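Local coordinates for aldehyde dehydrogenase family protein (Pseudomonas syringae pv. tomato, PDB 6X9L) that probably oxidises long-chain aliphatic aldehydes such as octanal, using NAD+ as the electron acceptor, at residues P294-L304 with L397-A408. The protein carries 1 engineered substitution. Numbering follows the deposited sequence.
Sequences PTRMIVPRNRL and LCLIAYDTIDEA
R301 and D403 form a salt bridge where the paired strands end: R301 NH1 faces both D403 carboxylate oxygens, 2.7 Å from OD1 and OD2, with a weak hydrogen bond to OD1 and the guanidinium and carboxylate planes 32° apart. A401 CB sits over one guanidinium face, 3.7 Å from R301 CZ. R301 also donates its backbone N to Y402 O (2.9 Å), the last rung of a parallel ladder between strands 296-300 and 397-402. The ladder starts at C398 N to T295 O (2.9 Å) and continues through M297, I400 and V299; Y402 N to V299 O is the least straight of its six bonds, 136° at the hydrogen.

The Y402 ring, its CG set between backbone N and carbonyl carbon (chi1 70°), folds back over P300, whose CA makes a CH-pi contact 3.9 Å from the ring centroid. A408 CB lies over the opposite face's rim, I298 CG2 meets the edge at CD2 (3.4 Å), and the hydroxyl hydrogen-bonds L266 O in strand 263-266, beyond strand 296-300. M297 CB packs alongside L399 CD1 (3.8 Å); L304 CD1 reaches L399 CB.

In the parallel core of the family's catalytic domain, the ladder sets strand register, while bonded, packed Y402 probably fixes the turn into helix 405-413.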
ATOM      1  N   PRO A 294     -21.954 -13.387   1.215  1.00 40.05           N
ATOM      2  CA  PRO A 294     -22.902 -12.830   0.212  1.00 40.14           C
ATOM      3  C   PRO A 294     -24.295 -12.530   0.765  1.00 39.69           C
ATOM      4  O   PRO A 294     -25.272 -13.246   0.556  1.00 39.87           O
ATOM      5  CB  PRO A 294     -22.940 -13.930  -0.853  1.00 40.84           C
ATOM      6  CG  PRO A 294     -22.647 -15.203  -0.089  1.00 40.89           C
ATOM      7  CD  PRO A 294     -21.713 -14.825   1.026  1.00 40.48           C
ATOM      8  N   THR A 295     -24.399 -11.388   1.440  1.00 47.31           N
ATOM      9  CA  THR A 295     -25.576 -10.983   2.199  1.00 46.96           C
ATOM     10  C   THR A 295     -26.556 -10.095   1.424  1.00 46.91           C
ATOM     11  O   THR A 295     -27.583  -9.696   1.989  1.00 46.67           O
ATOM     12  CB  THR A 295     -25.129 -10.249   3.457  1.00 46.41           C
ATOM     13  OG1 THR A 295     -24.150  -9.281   3.082  1.00 46.25           O
ATOM     14  CG2 THR A 295     -24.519 -11.218   4.436  1.00 46.36           C
ATOM     15  N   ARG A 296     -26.257  -9.753   0.173  1.00 45.08           N
ATOM     16  CA  ARG A 296     -27.212  -9.108  -0.729  1.00 45.27           C
ATOM     17  C   ARG A 296     -27.414 -10.042  -1.916  1.00 45.86           C
ATOM     18  O   ARG A 296     -26.523 -10.169  -2.763  1.00 46.04           O
ATOM     19  CB  ARG A 296     -26.714  -7.738  -1.203  1.00 45.07           C
ATOM     20  CG  ARG A 296     -26.696  -6.652  -0.146  1.00 44.42           C
ATOM     21  CD  ARG A 296     -25.514  -5.733  -0.332  1.00 44.23           C
ATOM     22  NE  ARG A 296     -25.665  -4.879  -1.499  1.00 44.49           N
ATOM     23  CZ  ARG A 296     -24.798  -4.807  -2.506  1.00 44.81           C
ATOM     24  NH1 ARG A 296     -23.687  -5.524  -2.505  1.00 45.01           N
ATOM     25  NH2 ARG A 296     -25.043  -3.993  -3.520  1.00 45.00           N
ATOM     26  N   MET A 297     -28.572 -10.705  -1.966  1.00 46.29           N
ATOM     27  CA  MET A 297     -28.903 -11.633  -3.044  1.00 46.94           C
ATOM     28  C   MET A 297     -29.746 -10.896  -4.079  1.00 47.11           C
ATOM     29  O   MET A 297     -30.847 -10.419  -3.764  1.00 47.00           O
ATOM     30  CB  MET A 297     -29.639 -12.862  -2.508  1.00 47.02           C
ATOM     31  CG  MET A 297     -29.818 -13.950  -3.536  1.00 47.53           C
ATOM     32  SD  MET A 297     -30.753 -15.371  -2.939  1.00 47.77           S
ATOM     33  CE  MET A 297     -29.428 -16.366  -2.236  1.00 47.65           C
ATOM     34  N   ILE A 298     -29.234 -10.809  -5.304  1.00 46.06           N
ATOM     35  CA  ILE A 298     -29.793  -9.943  -6.340  1.00 46.21           C
ATOM     36  C   ILE A 298     -30.393 -10.829  -7.428  1.00 46.88           C
ATOM     37  O   ILE A 298     -29.686 -11.636  -8.053  1.00 47.28           O
ATOM     38  CB  ILE A 298     -28.728  -8.987  -6.888  1.00 46.09           C
ATOM     39  CG1 ILE A 298     -28.185  -8.154  -5.721  1.00 45.34           C
ATOM     40  CG2 ILE A 298     -29.303  -8.081  -7.959  1.00 46.28           C
ATOM     41  CD1 ILE A 298     -26.801  -7.602  -5.950  1.00 45.39           C
ATOM     42  N   VAL A 299     -31.701 -10.684  -7.642  1.00 47.60           N
ATOM     43  CA  VAL A 299     -32.480 -11.667  -8.397  1.00 48.16           C
ATOM     44  C   VAL A 299     -33.510 -10.947  -9.249  1.00 48.42           C
ATOM     45  O   VAL A 299     -33.928  -9.822  -8.943  1.00 47.96           O
ATOM     46  CB  VAL A 299     -33.186 -12.671  -7.455  1.00 48.15           C
ATOM     47  CG1 VAL A 299     -32.166 -13.492  -6.679  1.00 47.94           C
ATOM     48  CG2 VAL A 299     -34.093 -11.942  -6.480  1.00 47.78           C
ATOM     49  N   PRO A 300     -33.927 -11.583 -10.356  1.00 53.09           N
ATOM     50  CA  PRO A 300     -34.932 -10.974 -11.249  1.00 53.34           C
ATOM     51  C   PRO A 300     -36.262 -10.734 -10.547  1.00 53.18           C
ATOM     52  O   PRO A 300     -36.755 -11.586  -9.810  1.00 53.22           O
ATOM     53  CB  PRO A 300     -35.082 -12.011 -12.372  1.00 53.95           C
ATOM     54  CG  PRO A 300     -33.816 -12.791 -12.348  1.00 53.97           C
ATOM     55  CD  PRO A 300     -33.377 -12.832 -10.911  1.00 53.48           C
ATOM     56  N   ARG A 301     -36.860  -9.570 -10.807  1.00 60.40           N
ATOM     57  CA  ARG A 301     -38.068  -9.195 -10.076  1.00 60.24           C
ATOM     58  C   ARG A 301     -39.145 -10.255 -10.233  1.00 60.79           C
ATOM     59  O   ARG A 301     -39.769 -10.684  -9.254  1.00 60.79           O
ATOM     60  CB  ARG A 301     -38.586  -7.838 -10.552  1.00 60.22           C
ATOM     61  CG  ARG A 301     -39.772  -7.295  -9.755  1.00 60.21           C
ATOM     62  CD  ARG A 301     -39.968  -5.791  -9.997  1.00 60.30           C
ATOM     63  NE  ARG A 301     -39.291  -4.970  -8.981  1.00 59.50           N
ATOM     64  CZ  ARG A 301     -38.167  -4.280  -9.178  1.00 59.28           C
ATOM     65  NH1 ARG A 301     -37.575  -4.301 -10.362  1.00 59.68           N
ATOM     66  NH2 ARG A 301     -37.627  -3.567  -8.191  1.00 58.64           N
ATOM     67  N   ASN A 302     -39.377 -10.695 -11.465  1.00 54.68           N
ATOM     68  CA  ASN A 302     -40.398 -11.699 -11.726  1.00 56.55           C
ATOM     69  C   ASN A 302     -40.057 -13.037 -11.079  1.00 55.99           C
ATOM     70  O   ASN A 302     -40.801 -14.011 -11.234  1.00 57.56           O
ATOM     71  CB  ASN A 302     -40.574 -11.886 -13.227  1.00 58.38           C
ATOM     72  CG  ASN A 302     -39.351 -12.473 -13.880  1.00 57.64           C
ATOM     73  OD1 ASN A 302     -38.230 -12.348 -13.373  1.00 55.72           O
ATOM     74  ND2 ASN A 302     -39.553 -13.126 -15.017  1.00 59.40           N
ATOM     75  N   ARG A 303     -38.931 -13.118 -10.381  1.00 60.53           N
ATOM     76  CA  ARG A 303     -38.560 -14.342  -9.685  1.00 60.38           C
ATOM     77  C   ARG A 303     -38.497 -14.157  -8.173  1.00 59.85           C
ATOM     78  O   ARG A 303     -38.230 -15.123  -7.455  1.00 59.80           O
ATOM     79  CB  ARG A 303     -37.216 -14.873 -10.213  1.00 60.45           C
ATOM     80  CG  ARG A 303     -37.247 -15.305 -11.687  1.00 61.14           C
ATOM     81  CD  ARG A 303     -38.049 -16.605 -11.893  1.00 62.25           C
ATOM     82  NE  ARG A 303     -37.219 -17.685 -12.425  1.00 62.54           N
ATOM     83  CZ  ARG A 303     -37.317 -18.951 -12.039  1.00 62.90           C
ATOM     84  NH1 ARG A 303     -38.200 -19.288 -11.114  1.00 62.96           N
ATOM     85  NH2 ARG A 303     -36.531 -19.880 -12.564  1.00 63.24           N
ATOM     86  N   LEU A 304     -38.779 -12.953  -7.672  1.00 60.28           N
ATOM     87  CA  LEU A 304     -38.566 -12.658  -6.256  1.00 59.78           C
ATOM     88  C   LEU A 304     -39.421 -13.548  -5.353  1.00 59.90           C
ATOM     89  O   LEU A 304     -38.922 -14.111  -4.373  1.00 59.76           O
ATOM     90  CB  LEU A 304     -38.839 -11.177  -5.987  1.00 59.35           C
ATOM     91  CG  LEU A 304     -38.517 -10.567  -4.616  1.00 58.73           C
ATOM     92  CD1 LEU A 304     -37.021 -10.581  -4.299  1.00 58.35           C
ATOM     93  CD2 LEU A 304     -39.067  -9.146  -4.538  1.00 58.40           C
ATOM     94  N   LEU A 397     -29.973 -11.725   5.652  1.00 39.95           N
ATOM     95  CA  LEU A 397     -29.826 -11.747   4.208  1.00 40.35           C
ATOM     96  C   LEU A 397     -30.856 -10.810   3.595  1.00 40.68           C
ATOM     97  O   LEU A 397     -32.032 -10.851   3.971  1.00 40.37           O
ATOM     98  CB  LEU A 397     -29.993 -13.170   3.670  1.00 40.47           C
ATOM     99  CG  LEU A 397     -30.147 -13.340   2.150  1.00 40.89           C
ATOM    100  CD1 LEU A 397     -28.920 -12.814   1.425  1.00 41.32           C
ATOM    101  CD2 LEU A 397     -30.406 -14.782   1.780  1.00 41.09           C
ATOM    102  N   CYS A 398     -30.406  -9.962   2.665  1.00 47.67           N
ATOM    103  CA  CYS A 398     -31.272  -9.055   1.924  1.00 48.21           C
ATOM    104  C   CYS A 398     -31.541  -9.603   0.533  1.00 48.28           C
ATOM    105  O   CYS A 398     -30.630 -10.087  -0.142  1.00 48.43           O
ATOM    106  CB  CYS A 398     -30.654  -7.660   1.806  1.00 49.19           C
ATOM    107  SG  CYS A 398     -30.683  -6.721   3.337  1.00 49.69           S
ATOM    108  N   LEU A 399     -32.800  -9.522   0.119  1.00 52.61           N
ATOM    109  CA  LEU A 399     -33.241  -9.877  -1.224  1.00 52.80           C
ATOM    110  C   LEU A 399     -33.544  -8.592  -1.984  1.00 53.64           C
ATOM    111  O   LEU A 399     -34.330  -7.766  -1.511  1.00 54.01           O
ATOM    112  CB  LEU A 399     -34.487 -10.756  -1.157  1.00 52.23           C
ATOM    113  CG  LEU A 399     -34.351 -12.277  -1.177  1.00 51.92           C
ATOM    114  CD1 LEU A 399     -32.971 -12.740  -0.767  1.00 51.91           C
ATOM    115  CD2 LEU A 399     -35.412 -12.884  -0.273  1.00 51.41           C
ATOM    116  N   ILE A 400     -32.923  -8.425  -3.152  1.00 46.35           N
ATOM    117  CA  ILE A 400     -33.079  -7.224  -3.976  1.00 47.33           C
ATOM    118  C   ILE A 400     -33.449  -7.629  -5.398  1.00 47.52           C
ATOM    119  O   ILE A 400     -32.843  -8.543  -5.972  1.00 47.28           O
ATOM    120  CB  ILE A 400     -31.796  -6.373  -3.993  1.00 48.09           C
ATOM    121  CG1 ILE A 400     -31.412  -5.944  -2.577  1.00 47.96           C
ATOM    122  CG2 ILE A 400     -31.949  -5.177  -4.942  1.00 49.31           C
ATOM    123  CD1 ILE A 400     -29.982  -5.470  -2.473  1.00 48.36           C
ATOM    124  N   ALA A 401     -34.430  -6.933  -5.973  1.00 48.51           N
ATOM    125  CA  ALA A 401     -34.938  -7.254  -7.298  1.00 48.70           C
ATOM    126  C   ALA A 401     -34.284  -6.376  -8.353  1.00 49.78           C
ATOM    127  O   ALA A 401     -33.873  -5.245  -8.077  1.00 50.56           O
ATOM    128  CB  ALA A 401     -36.455  -7.073  -7.365  1.00 48.63           C
ATOM    129  N   TYR A 402     -34.208  -6.908  -9.573  1.00 50.84           N
ATOM    130  CA  TYR A 402     -33.696  -6.166 -10.716  1.00 51.76           C
ATOM    131  C   TYR A 402     -34.527  -6.478 -11.963  1.00 51.91           C
ATOM    132  O   TYR A 402     -35.153  -7.536 -12.070  1.00 51.28           O
ATOM    133  CB  TYR A 402     -32.203  -6.467 -10.933  1.00 51.91           C
ATOM    134  CG  TYR A 402     -31.872  -7.864 -11.435  1.00 51.45           C
ATOM    135  CD1 TYR A 402     -32.098  -8.222 -12.766  1.00 51.75           C
ATOM    136  CD2 TYR A 402     -31.291  -8.815 -10.594  1.00 50.73           C
ATOM    137  CE1 TYR A 402     -31.786  -9.491 -13.235  1.00 51.60           C
ATOM    138  CE2 TYR A 402     -30.972 -10.092 -11.063  1.00 50.56           C
ATOM    139  CZ  TYR A 402     -31.218 -10.420 -12.381  1.00 51.10           C
ATOM    140  OH  TYR A 402     -30.898 -11.669 -12.864  1.00 51.27           O
ATOM    141  N   ASP A 403     -34.527  -5.536 -12.910  1.00 66.29           N
ATOM    142  CA  ASP A 403     -35.282  -5.666 -14.150  1.00 66.46           C
ATOM    143  C   ASP A 403     -34.420  -5.882 -15.384  1.00 66.99           C
ATOM    144  O   ASP A 403     -34.964  -6.226 -16.436  1.00 67.13           O
ATOM    145  CB  ASP A 403     -36.138  -4.414 -14.388  1.00 67.20           C
ATOM    146  CG  ASP A 403     -37.114  -4.142 -13.256  1.00 67.00           C
ATOM    147  OD1 ASP A 403     -37.963  -5.021 -12.956  1.00 66.12           O
ATOM    148  OD2 ASP A 403     -37.027  -3.039 -12.666  1.00 67.74           O
ATOM    149  N   THR A 404     -33.110  -5.644 -15.303  1.00 55.05           N
ATOM    150  CA  THR A 404     -32.182  -6.009 -16.366  1.00 55.46           C
ATOM    151  C   THR A 404     -30.866  -6.446 -15.737  1.00 55.37           C
ATOM    152  O   THR A 404     -30.551  -6.084 -14.598  1.00 55.22           O
ATOM    153  CB  THR A 404     -31.910  -4.861 -17.345  1.00 56.45           C
ATOM    154  OG1 THR A 404     -31.296  -3.777 -16.641  1.00 56.97           O
ATOM    155  CG2 THR A 404     -33.175  -4.389 -17.983  1.00 56.34           C
ATOM    156  N   ILE A 405     -30.097  -7.231 -16.504  1.00 47.84           N
ATOM    157  CA  ILE A 405     -28.764  -7.647 -16.074  1.00 47.43           C
ATOM    158  C   ILE A 405     -27.858  -6.429 -15.871  1.00 47.67           C
ATOM    159  O   ILE A 405     -27.041  -6.396 -14.947  1.00 47.18           O
ATOM    160  CB  ILE A 405     -28.169  -8.643 -17.092  1.00 47.90           C
ATOM    161  CG1 ILE A 405     -29.052  -9.875 -17.219  1.00 47.83           C
ATOM    162  CG2 ILE A 405     -26.763  -9.075 -16.690  1.00 47.59           C
ATOM    163  CD1 ILE A 405     -28.462 -10.941 -18.099  1.00 48.80           C
ATOM    164  N   ASP A 406     -27.976  -5.416 -16.734  1.00 60.04           N
ATOM    165  CA  ASP A 406     -27.215  -4.190 -16.514  1.00 60.89           C
ATOM    166  C   ASP A 406     -27.553  -3.587 -15.154  1.00 60.64           C
ATOM    167  O   ASP A 406     -26.666  -3.099 -14.439  1.00 60.87           O
ATOM    168  CB  ASP A 406     -27.491  -3.179 -17.631  1.00 61.84           C
ATOM    169  CG  ASP A 406     -26.774  -3.519 -18.932  1.00 62.44           C
ATOM    170  OD1 ASP A 406     -25.750  -4.237 -18.861  1.00 62.45           O
ATOM    171  OD2 ASP A 406     -27.228  -3.057 -20.018  1.00 62.85           O
ATOM    172  N   GLU A 407     -28.837  -3.620 -14.785  1.00 62.85           N
ATOM    173  CA  GLU A 407     -29.286  -3.081 -13.507  1.00 62.67           C
ATOM    174  C   GLU A 407     -28.740  -3.891 -12.340  1.00 61.83           C
ATOM    175  O   GLU A 407     -28.345  -3.327 -11.306  1.00 61.98           O
ATOM    176  CB  GLU A 407     -30.809  -3.060 -13.483  1.00 62.31           C
ATOM    177  CG  GLU A 407     -31.402  -2.757 -12.142  1.00 62.09           C
ATOM    178  CD  GLU A 407     -32.897  -2.582 -12.236  1.00 62.05           C
ATOM    179  OE1 GLU A 407     -33.387  -2.369 -13.371  1.00 62.49           O
ATOM    180  OE2 GLU A 407     -33.575  -2.656 -11.187  1.00 61.60           O
ATOM    181  N   ALA A 408     -28.714  -5.217 -12.489  1.00 46.76           N
ATOM    182  CA  ALA A 408     -28.220  -6.080 -11.426  1.00 45.83           C
ATOM    183  C   ALA A 408     -26.768  -5.767 -11.097  1.00 46.24           C
ATOM    184  O   ALA A 408     -26.374  -5.756  -9.925  1.00 45.84           O
ATOM    185  CB  ALA A 408     -28.380  -7.545 -11.834  1.00 45.19           C
TER